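Local coordinates for cellulosome anchoring protein cohesin region (Clostridium thermocellum, PDB 4DH2) that binds a type I dockerin module through its cohesin domain, an interaction by which cellulosome components are attached to an anchoring protein, at residues G45-S57 with Y84-Q98. Sequence-based numbering, arbitrary orientation.
With SO4 (sulfate ion), chain F.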
ATOM      1  N   GLY A  45      14.655   8.070  -5.948  1.00 23.03           N
ATOM      2  CA  GLY A  45      13.970   7.600  -4.760  1.00 20.87           C
ATOM      3  C   GLY A  45      12.463   7.763  -4.702  1.00 20.08           C
ATOM      4  O   GLY A  45      11.899   8.747  -5.183  1.00 21.46           O
ATOM      5  N   ILE A  46      11.825   6.772  -4.077  1.00 18.45           N
ATOM      6  CA  ILE A  46      10.414   6.800  -3.720  1.00 14.15           C
ATOM      7  C   ILE A  46      10.211   7.472  -2.349  1.00 18.15           C
ATOM      8  O   ILE A  46      10.798   7.066  -1.338  1.00 19.22           O
ATOM      9  CB  ILE A  46       9.867   5.373  -3.619  1.00 13.10           C
ATOM     10  CG1 ILE A  46      10.118   4.609  -4.931  1.00 18.28           C
ATOM     11  CG2 ILE A  46       8.361   5.348  -3.281  1.00 16.76           C
ATOM     12  CD1 ILE A  46      10.013   3.101  -4.777  1.00 19.34           C
ATOM     13  N   GLN A  47       9.356   8.481  -2.338  1.00 15.91           N
ATOM     14  CA  GLN A  47       8.897   9.136  -1.115  1.00 18.94           C
ATOM     15  C   GLN A  47       7.754   8.385  -0.455  1.00 17.68           C
ATOM     16  O   GLN A  47       7.700   8.231   0.784  1.00 16.45           O
ATOM     17  CB  GLN A  47       8.446  10.554  -1.474  1.00 16.51           C
ATOM     18  CG  GLN A  47       7.602  11.265  -0.428  1.00 17.60           C
ATOM     19  CD  GLN A  47       8.442  11.691   0.758  1.00 20.54           C
ATOM     20  OE1 GLN A  47       9.483  12.319   0.593  1.00 21.18           O
ATOM     21  NE2 GLN A  47       8.018  11.311   1.947  1.00 17.34           N
ATOM     22  N   SER A  48       6.817   7.905  -1.266  1.00 16.33           N
ATOM     23  CA  SER A  48       5.646   7.271  -0.704  1.00 14.09           C
ATOM     24  C   SER A  48       5.032   6.294  -1.708  1.00 13.41           C
ATOM     25  O   SER A  48       5.092   6.524  -2.924  1.00 15.34           O
ATOM     26  CB  SER A  48       4.602   8.313  -0.349  1.00 15.44           C
ATOM     27  OG  SER A  48       3.405   7.716   0.145  1.00 18.36           O
ATOM     28  N   PHE A  49       4.420   5.242  -1.185  1.00 16.30           N
ATOM     29  CA  PHE A  49       3.619   4.375  -2.043  1.00 17.60           C
ATOM     30  C   PHE A  49       2.489   3.775  -1.281  1.00 16.89           C
ATOM     31  O   PHE A  49       2.537   3.646  -0.053  1.00 15.55           O
ATOM     32  CB  PHE A  49       4.466   3.287  -2.723  1.00 16.21           C
ATOM     33  CG  PHE A  49       4.973   2.186  -1.790  1.00 17.96           C
ATOM     34  CD1 PHE A  49       4.156   1.141  -1.394  1.00 18.40           C
ATOM     35  CD2 PHE A  49       6.282   2.205  -1.348  1.00 17.58           C
ATOM     36  CE1 PHE A  49       4.649   0.140  -0.586  1.00 19.11           C
ATOM     37  CE2 PHE A  49       6.776   1.226  -0.541  1.00 14.30           C
ATOM     38  CZ  PHE A  49       5.957   0.183  -0.150  1.00 16.56           C
ATOM     39  N   ASN A  50       1.446   3.408  -2.019  1.00 14.60           N
ATOM     40  CA  ASN A  50       0.249   2.814  -1.455  1.00 16.12           C
ATOM     41  C   ASN A  50      -0.139   1.772  -2.492  1.00 15.68           C
ATOM     42  O   ASN A  50      -0.316   2.104  -3.683  1.00 16.18           O
ATOM     43  CB  ASN A  50      -0.751   3.952  -1.285  1.00 15.04           C
ATOM     44  CG  ASN A  50      -2.095   3.569  -0.670  1.00 17.47           C
ATOM     45  OD1 ASN A  50      -3.071   4.245  -0.972  1.00 19.55           O
ATOM     46  ND2 ASN A  50      -2.161   2.555   0.200  1.00 17.21           N
ATOM     47  N   LEU A  51      -0.219   0.515  -2.046  1.00 17.83           N
ATOM     48  CA  LEU A  51      -0.362  -0.633  -2.949  1.00 20.84           C
ATOM     49  C   LEU A  51      -1.311  -1.636  -2.280  1.00 17.93           C
ATOM     50  O   LEU A  51      -1.211  -1.826  -1.059  1.00 19.17           O
ATOM     51  CB  LEU A  51       1.036  -1.256  -3.135  1.00 25.16           C
ATOM     52  CG  LEU A  51       1.229  -2.530  -3.938  1.00 33.23           C
ATOM     53  CD1 LEU A  51       0.663  -2.332  -5.292  1.00 42.11           C
ATOM     54  CD2 LEU A  51       2.708  -2.772  -4.029  1.00 42.52           C
ATOM     55  N   SER A  52      -2.212  -2.250  -3.054  1.00 20.12           N
ATOM     56  CA  SER A  52      -3.103  -3.329  -2.562  1.00 21.32           C
ATOM     57  C   SER A  52      -2.819  -4.627  -3.300  1.00 14.76           C
ATOM     58  O   SER A  52      -2.586  -4.621  -4.545  1.00 17.30           O
ATOM     59  CB  SER A  52      -4.586  -2.995  -2.853  1.00 23.39           C
ATOM     60  OG  SER A  52      -5.019  -1.911  -2.064  1.00 41.91           O
ATOM     61  N   LEU A  53      -2.917  -5.722  -2.556  1.00 20.65           N
ATOM     62  CA  LEU A  53      -2.887  -7.075  -3.115  1.00 19.25           C
ATOM     63  C   LEU A  53      -4.132  -7.811  -2.692  1.00 22.67           C
ATOM     64  O   LEU A  53      -4.684  -7.549  -1.614  1.00 20.61           O
ATOM     65  CB  LEU A  53      -1.698  -7.845  -2.529  1.00 19.33           C
ATOM     66  CG  LEU A  53      -0.285  -7.390  -2.815  1.00 41.36           C
ATOM     67  CD1 LEU A  53       0.669  -8.370  -2.141  1.00 44.41           C
ATOM     68  CD2 LEU A  53      -0.028  -7.329  -4.288  1.00 45.84           C
ATOM     69  N   TYR A  54      -4.560  -8.776  -3.506  1.00 21.86           N
ATOM     70  CA  TYR A  54      -5.668  -9.624  -3.128  1.00 20.12           C
ATOM     71  C   TYR A  54      -5.200 -11.063  -3.142  1.00 17.43           C
ATOM     72  O   TYR A  54      -4.328 -11.422  -3.935  1.00 20.30           O
ATOM     73  CB  TYR A  54      -6.781  -9.513  -4.128  1.00 22.90           C
ATOM     74  CG  TYR A  54      -7.409  -8.162  -4.145  1.00 23.65           C
ATOM     75  CD1 TYR A  54      -8.409  -7.843  -3.249  1.00 27.18           C
ATOM     76  CD2 TYR A  54      -6.966  -7.194  -5.032  1.00 27.64           C
ATOM     77  CE1 TYR A  54      -8.999  -6.599  -3.260  1.00 34.88           C
ATOM     78  CE2 TYR A  54      -7.558  -5.951  -5.058  1.00 32.81           C
ATOM     79  CZ  TYR A  54      -8.567  -5.666  -4.161  1.00 27.93           C
ATOM     80  OH  TYR A  54      -9.162  -4.421  -4.171  1.00 40.36           O
ATOM     81  N   TYR A  55      -5.798 -11.847  -2.261  1.00 21.44           N
ATOM     82  CA  TYR A  55      -5.577 -13.292  -2.187  1.00 24.52           C
ATOM     83  C   TYR A  55      -6.905 -14.020  -2.091  1.00 24.06           C
ATOM     84  O   TYR A  55      -7.941 -13.423  -1.781  1.00 24.05           O
ATOM     85  CB  TYR A  55      -4.701 -13.621  -0.973  1.00 20.76           C
ATOM     86  CG  TYR A  55      -5.278 -13.187   0.370  1.00 25.88           C
ATOM     87  CD1 TYR A  55      -5.988 -14.073   1.146  1.00 27.60           C
ATOM     88  CD2 TYR A  55      -5.111 -11.879   0.857  1.00 24.74           C
ATOM     89  CE1 TYR A  55      -6.522 -13.701   2.355  1.00 24.42           C
ATOM     90  CE2 TYR A  55      -5.660 -11.492   2.088  1.00 24.59           C
ATOM     91  CZ  TYR A  55      -6.376 -12.410   2.824  1.00 30.39           C
ATOM     92  OH  TYR A  55      -6.930 -12.085   4.052  1.00 28.39           O
ATOM     93  N   ASP A  56      -6.885 -15.319  -2.385  1.00 23.41           N
ATOM     94  CA  ASP A  56      -8.085 -16.129  -2.298  1.00 20.88           C
ATOM     95  C   ASP A  56      -8.153 -16.719  -0.903  1.00 24.42           C
ATOM     96  O   ASP A  56      -7.343 -17.575  -0.526  1.00 26.94           O
ATOM     97  CB  ASP A  56      -8.054 -17.231  -3.349  1.00 30.27           C
ATOM     98  CG  ASP A  56      -9.278 -18.121  -3.284  1.00 32.02           C
ATOM     99  OD1 ASP A  56     -10.172 -17.829  -2.454  1.00 26.58           O
ATOM    100  OD2 ASP A  56      -9.334 -19.121  -4.034  1.00 35.09           O
ATOM    101  N   SER A  57      -9.101 -16.232  -0.117  1.00 24.52           N
ATOM    102  CA  SER A  57      -9.207 -16.642   1.270  1.00 23.48           C
ATOM    103  C   SER A  57      -9.638 -18.098   1.375  1.00 24.21           C
ATOM    104  O   SER A  57      -9.554 -18.693   2.455  1.00 32.50           O
ATOM    105  CB  SER A  57     -10.180 -15.736   2.038  1.00 37.97           C
ATOM    106  OG  SER A  57     -11.506 -15.930   1.581  1.00 37.70           O
ATOM    107  N   TYR A  84      -9.943  -8.044   5.888  1.00 28.16           N
ATOM    108  CA  TYR A  84     -10.358  -9.444   5.884  1.00 32.13           C
ATOM    109  C   TYR A  84     -11.593  -9.697   5.025  1.00 39.50           C
ATOM    110  O   TYR A  84     -11.640 -10.683   4.279  1.00 36.29           O
ATOM    111  CB  TYR A  84     -10.560  -9.918   7.319  1.00 32.09           C
ATOM    112  CG  TYR A  84      -9.262 -10.015   8.053  1.00 34.13           C
ATOM    113  CD1 TYR A  84      -8.407 -11.088   7.838  1.00 35.18           C
ATOM    114  CD2 TYR A  84      -8.859  -9.017   8.937  1.00 37.00           C
ATOM    115  CE1 TYR A  84      -7.194 -11.176   8.497  1.00 34.76           C
ATOM    116  CE2 TYR A  84      -7.649  -9.094   9.600  1.00 34.42           C
ATOM    117  CZ  TYR A  84      -6.818 -10.183   9.376  1.00 34.17           C
ATOM    118  OH  TYR A  84      -5.612 -10.296  10.034  1.00 32.32           O
ATOM    119  N   LYS A  85     -12.568  -8.792   5.077  1.00 31.51           N
ATOM    120  CA  LYS A  85     -13.792  -8.979   4.300  1.00 32.51           C
ATOM    121  C   LYS A  85     -13.547  -9.026   2.797  1.00 40.84           C
ATOM    122  O   LYS A  85     -14.321  -9.636   2.043  1.00 34.58           O
ATOM    123  CB  LYS A  85     -14.811  -7.892   4.638  1.00 48.42           C
ATOM    124  CG  LYS A  85     -16.042  -7.919   3.742  1.00 72.89           C
ATOM    125  CD  LYS A  85     -17.168  -7.017   4.251  1.00 82.80           C
ATOM    126  CE  LYS A  85     -18.499  -7.382   3.593  1.00 84.22           C
ATOM    127  NZ  LYS A  85     -19.555  -6.362   3.854  1.00 86.48           N
ATOM    128  N   ASP A  86     -12.476  -8.375   2.351  1.00 27.94           N
ATOM    129  CA  ASP A  86     -12.193  -8.263   0.937  1.00 29.58           C
ATOM    130  C   ASP A  86     -10.985  -9.111   0.549  1.00 24.59           C
ATOM    131  O   ASP A  86     -10.586  -9.099  -0.617  1.00 25.92           O
ATOM    132  CB  ASP A  86     -11.901  -6.796   0.561  1.00 31.24           C
ATOM    133  CG  ASP A  86     -13.105  -5.880   0.759  1.00 45.58           C
ATOM    134  OD1 ASP A  86     -14.246  -6.390   0.922  1.00 39.51           O
ATOM    135  OD2 ASP A  86     -12.902  -4.647   0.736  1.00 43.98           O
ATOM    136  N   SER A  87     -10.384  -9.788   1.525  1.00 28.75           N
ATOM    137  CA  SER A  87      -9.161 -10.547   1.272  1.00 26.77           C
ATOM    138  C   SER A  87      -8.152  -9.669   0.578  1.00 26.94           C
ATOM    139  O   SER A  87      -7.603 -10.035  -0.458  1.00 22.68           O
ATOM    140  CB  SER A  87      -9.461 -11.765   0.397  1.00 33.17           C
ATOM    141  OG  SER A  87     -10.445 -12.559   1.029  1.00 35.53           O
ATOM    142  N   GLU A  88      -7.916  -8.508   1.178  1.00 22.65           N
ATOM    143  CA  GLU A  88      -7.051  -7.501   0.603  1.00 21.69           C
ATOM    144  C   GLU A  88      -5.971  -7.120   1.612  1.00 20.57           C
ATOM    145  O   GLU A  88      -6.242  -6.952   2.805  1.00 25.51           O
ATOM    146  CB  GLU A  88      -7.882  -6.257   0.236  1.00 23.04           C
ATOM    147  CG  GLU A  88      -7.085  -5.201  -0.537  1.00 22.72           C
ATOM    148  CD  GLU A  88      -7.771  -3.826  -0.626  1.00 34.35           C
ATOM    149  OE1 GLU A  88      -8.569  -3.467   0.271  1.00 40.04           O
ATOM    150  OE2 GLU A  88      -7.467  -3.083  -1.583  1.00 29.05           O
ATOM    151  N   ILE A  89      -4.739  -6.991   1.136  1.00 19.23           N
ATOM    152  CA  ILE A  89      -3.665  -6.495   1.968  1.00 18.39           C
ATOM    153  C   ILE A  89      -3.231  -5.155   1.402  1.00 19.57           C
ATOM    154  O   ILE A  89      -2.852  -5.044   0.218  1.00 21.45           O
ATOM    155  CB  ILE A  89      -2.457  -7.407   1.953  1.00 22.27           C
ATOM    156  CG1 ILE A  89      -2.854  -8.862   2.212  1.00 29.06           C
ATOM    157  CG2 ILE A  89      -1.439  -6.906   2.968  1.00 26.44           C
ATOM    158  CD1 ILE A  89      -1.698  -9.790   2.061  1.00 41.96           C
ATOM    159  N   VAL A  90      -3.307  -4.130   2.233  1.00 20.77           N
ATOM    160  CA  VAL A  90      -2.989  -2.770   1.805  1.00 18.31           C
ATOM    161  C   VAL A  90      -1.702  -2.326   2.496  1.00 19.78           C
ATOM    162  O   VAL A  90      -1.515  -2.543   3.698  1.00 21.56           O
ATOM    163  CB  VAL A  90      -4.127  -1.790   2.139  1.00 24.15           C
ATOM    164  CG1 VAL A  90      -3.901  -0.461   1.454  1.00 21.49           C
ATOM    165  CG2 VAL A  90      -5.457  -2.376   1.690  1.00 22.36           C
ATOM    166  N   PHE A  91      -0.806  -1.734   1.718  1.00 20.24           N
ATOM    167  CA  PHE A  91       0.457  -1.228   2.231  1.00 16.85           C
ATOM    168  C   PHE A  91       0.491   0.285   2.065  1.00 18.33           C
ATOM    169  O   PHE A  91       0.004   0.820   1.074  1.00 17.64           O
ATOM    170  CB  PHE A  91       1.627  -1.785   1.427  1.00 17.40           C
ATOM    171  CG  PHE A  91       1.730  -3.268   1.453  1.00 18.87           C
ATOM    172  CD1 PHE A  91       2.501  -3.889   2.419  1.00 21.04           C
ATOM    173  CD2 PHE A  91       1.081  -4.039   0.521  1.00 24.31           C
ATOM    174  CE1 PHE A  91       2.607  -5.276   2.453  1.00 25.29           C
ATOM    175  CE2 PHE A  91       1.195  -5.426   0.550  1.00 32.10           C
ATOM    176  CZ  PHE A  91       1.972  -6.022   1.524  1.00 26.35           C
ATOM    177  N   LEU A  92       1.078   0.963   3.046  1.00 17.16           N
ATOM    178  CA  LEU A  92       1.356   2.380   2.936  1.00 17.26           C
ATOM    179  C   LEU A  92       2.763   2.661   3.446  1.00 22.63           C
ATOM    180  O   LEU A  92       3.122   2.331   4.602  1.00 19.58           O
ATOM    181  CB  LEU A  92       0.337   3.167   3.734  1.00 21.39           C
ATOM    182  CG  LEU A  92       0.554   4.683   3.656  1.00 21.14           C
ATOM    183  CD1 LEU A  92       0.253   5.223   2.247  1.00 19.50           C
ATOM    184  CD2 LEU A  92      -0.335   5.342   4.689  1.00 28.00           C
ATOM    185  N   PHE A  93       3.554   3.303   2.595  1.00 16.52           N
ATOM    186  CA  PHE A  93       4.889   3.740   2.963  1.00 18.39           C
ATOM    187  C   PHE A  93       5.021   5.221   2.738  1.00 19.60           C
ATOM    188  O   PHE A  93       4.535   5.737   1.736  1.00 19.11           O
ATOM    189  CB  PHE A  93       5.927   3.031   2.096  1.00 15.66           C
ATOM    190  CG  PHE A  93       7.290   3.621   2.224  1.00 18.86           C
ATOM    191  CD1 PHE A  93       8.137   3.224   3.241  1.00 21.27           C
ATOM    192  CD2 PHE A  93       7.705   4.612   1.361  1.00 15.75           C
ATOM    193  CE1 PHE A  93       9.393   3.811   3.394  1.00 20.03           C
ATOM    194  CE2 PHE A  93       8.954   5.217   1.503  1.00 22.08           C
ATOM    195  CZ  PHE A  93       9.807   4.811   2.535  1.00 19.50           C
ATOM    196  N   ASP A  94       5.675   5.914   3.672  1.00 17.26           N
ATOM    197  CA  ASP A  94       6.022   7.297   3.486  1.00 13.14           C
ATOM    198  C   ASP A  94       7.288   7.567   4.303  1.00 16.99           C
ATOM    199  O   ASP A  94       7.372   7.174   5.459  1.00 17.15           O
ATOM    200  CB  ASP A  94       4.909   8.208   3.992  1.00 16.23           C
ATOM    201  CG  ASP A  94       5.280   9.668   3.967  1.00 17.59           C
ATOM    202  OD1 ASP A  94       5.623  10.169   2.875  1.00 20.16           O
ATOM    203  OD2 ASP A  94       5.243  10.344   5.049  1.00 21.25           O
ATOM    204  N   ASP A  95       8.267   8.220   3.690  1.00 17.70           N
ATOM    205  CA  ASP A  95       9.420   8.756   4.420  1.00 15.91           C
ATOM    206  C   ASP A  95       8.973   9.902   5.331  1.00 17.15           C
ATOM    207  O   ASP A  95       8.945  11.063   4.958  1.00 16.97           O
ATOM    208  CB  ASP A  95      10.492   9.156   3.435  1.00 14.60           C
ATOM    209  CG  ASP A  95      11.723   9.723   4.123  1.00 31.00           C
ATOM    210  OD1 ASP A  95      11.907   9.381   5.299  1.00 33.27           O
ATOM    211  OD2 ASP A  95      12.485  10.476   3.478  1.00 22.67           O
ATOM    212  N   ASP A  96       8.628   9.518   6.556  1.00 19.33           N
ATOM    213  CA  ASP A  96       7.822  10.313   7.470  1.00 19.86           C
ATOM    214  C   ASP A  96       8.371  11.689   7.819  1.00 20.35           C
ATOM    215  O   ASP A  96       7.608  12.617   8.028  1.00 24.42           O
ATOM    216  CB  ASP A  96       7.643   9.482   8.737  1.00 19.73           C
ATOM    217  CG  ASP A  96       6.703  10.107   9.742  1.00 29.59           C
ATOM    218  OD1 ASP A  96       5.528  10.403   9.409  1.00 25.96           O
ATOM    219  OD2 ASP A  96       7.166  10.312  10.887  1.00 35.74           O
ATOM    220  N   LYS A  97       9.686  11.819   7.852  1.00 22.76           N
ATOM    221  CA  LYS A  97      10.301  13.077   8.271  1.00 26.79           C
ATOM    222  C   LYS A  97      10.425  14.100   7.154  1.00 23.40           C
ATOM    223  O   LYS A  97      10.704  15.288   7.416  1.00 22.47           O
ATOM    224  CB  LYS A  97      11.656  12.806   8.893  1.00 33.71           C
ATOM    225  CG  LYS A  97      11.536  11.995  10.162  1.00 36.86           C
ATOM    226  CD  LYS A  97      12.890  11.574  10.697  1.00 49.44           C
ATOM    227  CE  LYS A  97      12.732  10.816  12.004  1.00 55.53           C
ATOM    228  NZ  LYS A  97      11.904  11.587  12.975  1.00 62.26           N
ATOM    229  N   GLN A  98      10.188  13.666   5.912  1.00 20.74           N
ATOM    230  CA  GLN A  98      10.033  14.600   4.810  1.00 15.36           C
ATOM    231  C   GLN A  98      11.230  15.458   4.488  1.00 20.68           C
ATOM    232  O   GLN A  98      11.051  16.585   4.037  1.00 20.48           O
ATOM    233  CB  GLN A  98       8.852  15.527   5.045  1.00 15.77           C
ATOM    234  CG  GLN A  98       7.554  14.795   5.349  1.00 18.31           C
ATOM    235  CD  GLN A  98       7.074  13.948   4.181  1.00 18.40           C
ATOM    236  OE1 GLN A  98       7.382  14.228   3.019  1.00 16.35           O
ATOM    237  NE2 GLN A  98       6.313  12.898   4.489  1.00 22.28           N
TER
HETATM  238  S   SO4 F 202     -12.165  -6.178   8.065  1.00 62.05           S
HETATM  239  O1  SO4 F 202     -12.675  -7.425   8.636  1.00 72.73           O
HETATM  240  O2  SO4 F 202     -12.807  -5.031   8.699  1.00 72.43           O
HETATM  241  O3  SO4 F 202     -10.724  -6.090   8.325  1.00 52.46           O
HETATM  242  O4  SO4 F 202     -12.500  -6.157   6.647  1.00 58.53           O
HETATM  243  O   HOH W   1      11.372  12.647   2.522  1.00 19.79           O
HETATM  244  O   HOH W   2      -8.163  -1.496  -3.830  1.00 50.16           O
HETATM  245  O   HOH W   3     -11.127 -14.454  -1.180  1.00 32.71           O
HETATM  246  O   HOH W   4      -9.638 -12.791   4.204  1.00 40.55           O
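Strands 48-54 and 88-94 are antiparallel neighbours in the beta-sandwich of a type I cohesin, their axes 4.6 Å apart at 163°, and the pairs from S48-D94 to Y54-E88 alternate without a break between non-hydrogen-bonded and hydrogen-bonded. F49, L51, L53, I89, F91 and F93 face the core, where F93 CB sits over one face of the F49 ring, 3.6 Å from its centroid. The two rings lie near parallel (17°) but slid apart, with little overlap; F38 and F141 also meet F49.

The opposite face, largely polar but carrying V90 and L92 as well, meets the dockerin chain. N50 sends ND2 to F91 O (2.9 Å), its CG swung away from the backbone N, and L51 N reaches that oxygen from the opposite face of the carbonyl plane. ND2 also donates to L64 O of the dockerin chain. F93 O likewise takes two donors, F49 N and S48 OG, the hydroxyl lying 2.8 Å away in the carbonyl plane.

Next to the S48-D94 pair, Q47 bends at chi2 (73°), bringing NE2 to D94 OD1 (2.8 Å), which it meets from above the carboxylate plane, and to D95 O (3.2 Å). D94 OD2 forms a salt bridge with K25 of the dockerin chain. Near the Y54-E88 pair, S87 CB lies over the centre of the Y55 ring, 4.0 Å from its centroid.

N50 ND2 and the D94 carboxylate thus each join an intramolecular bond to an intermolecular one, so the ladder that pairs the strands probably also presets polar groups for dockerin recognition.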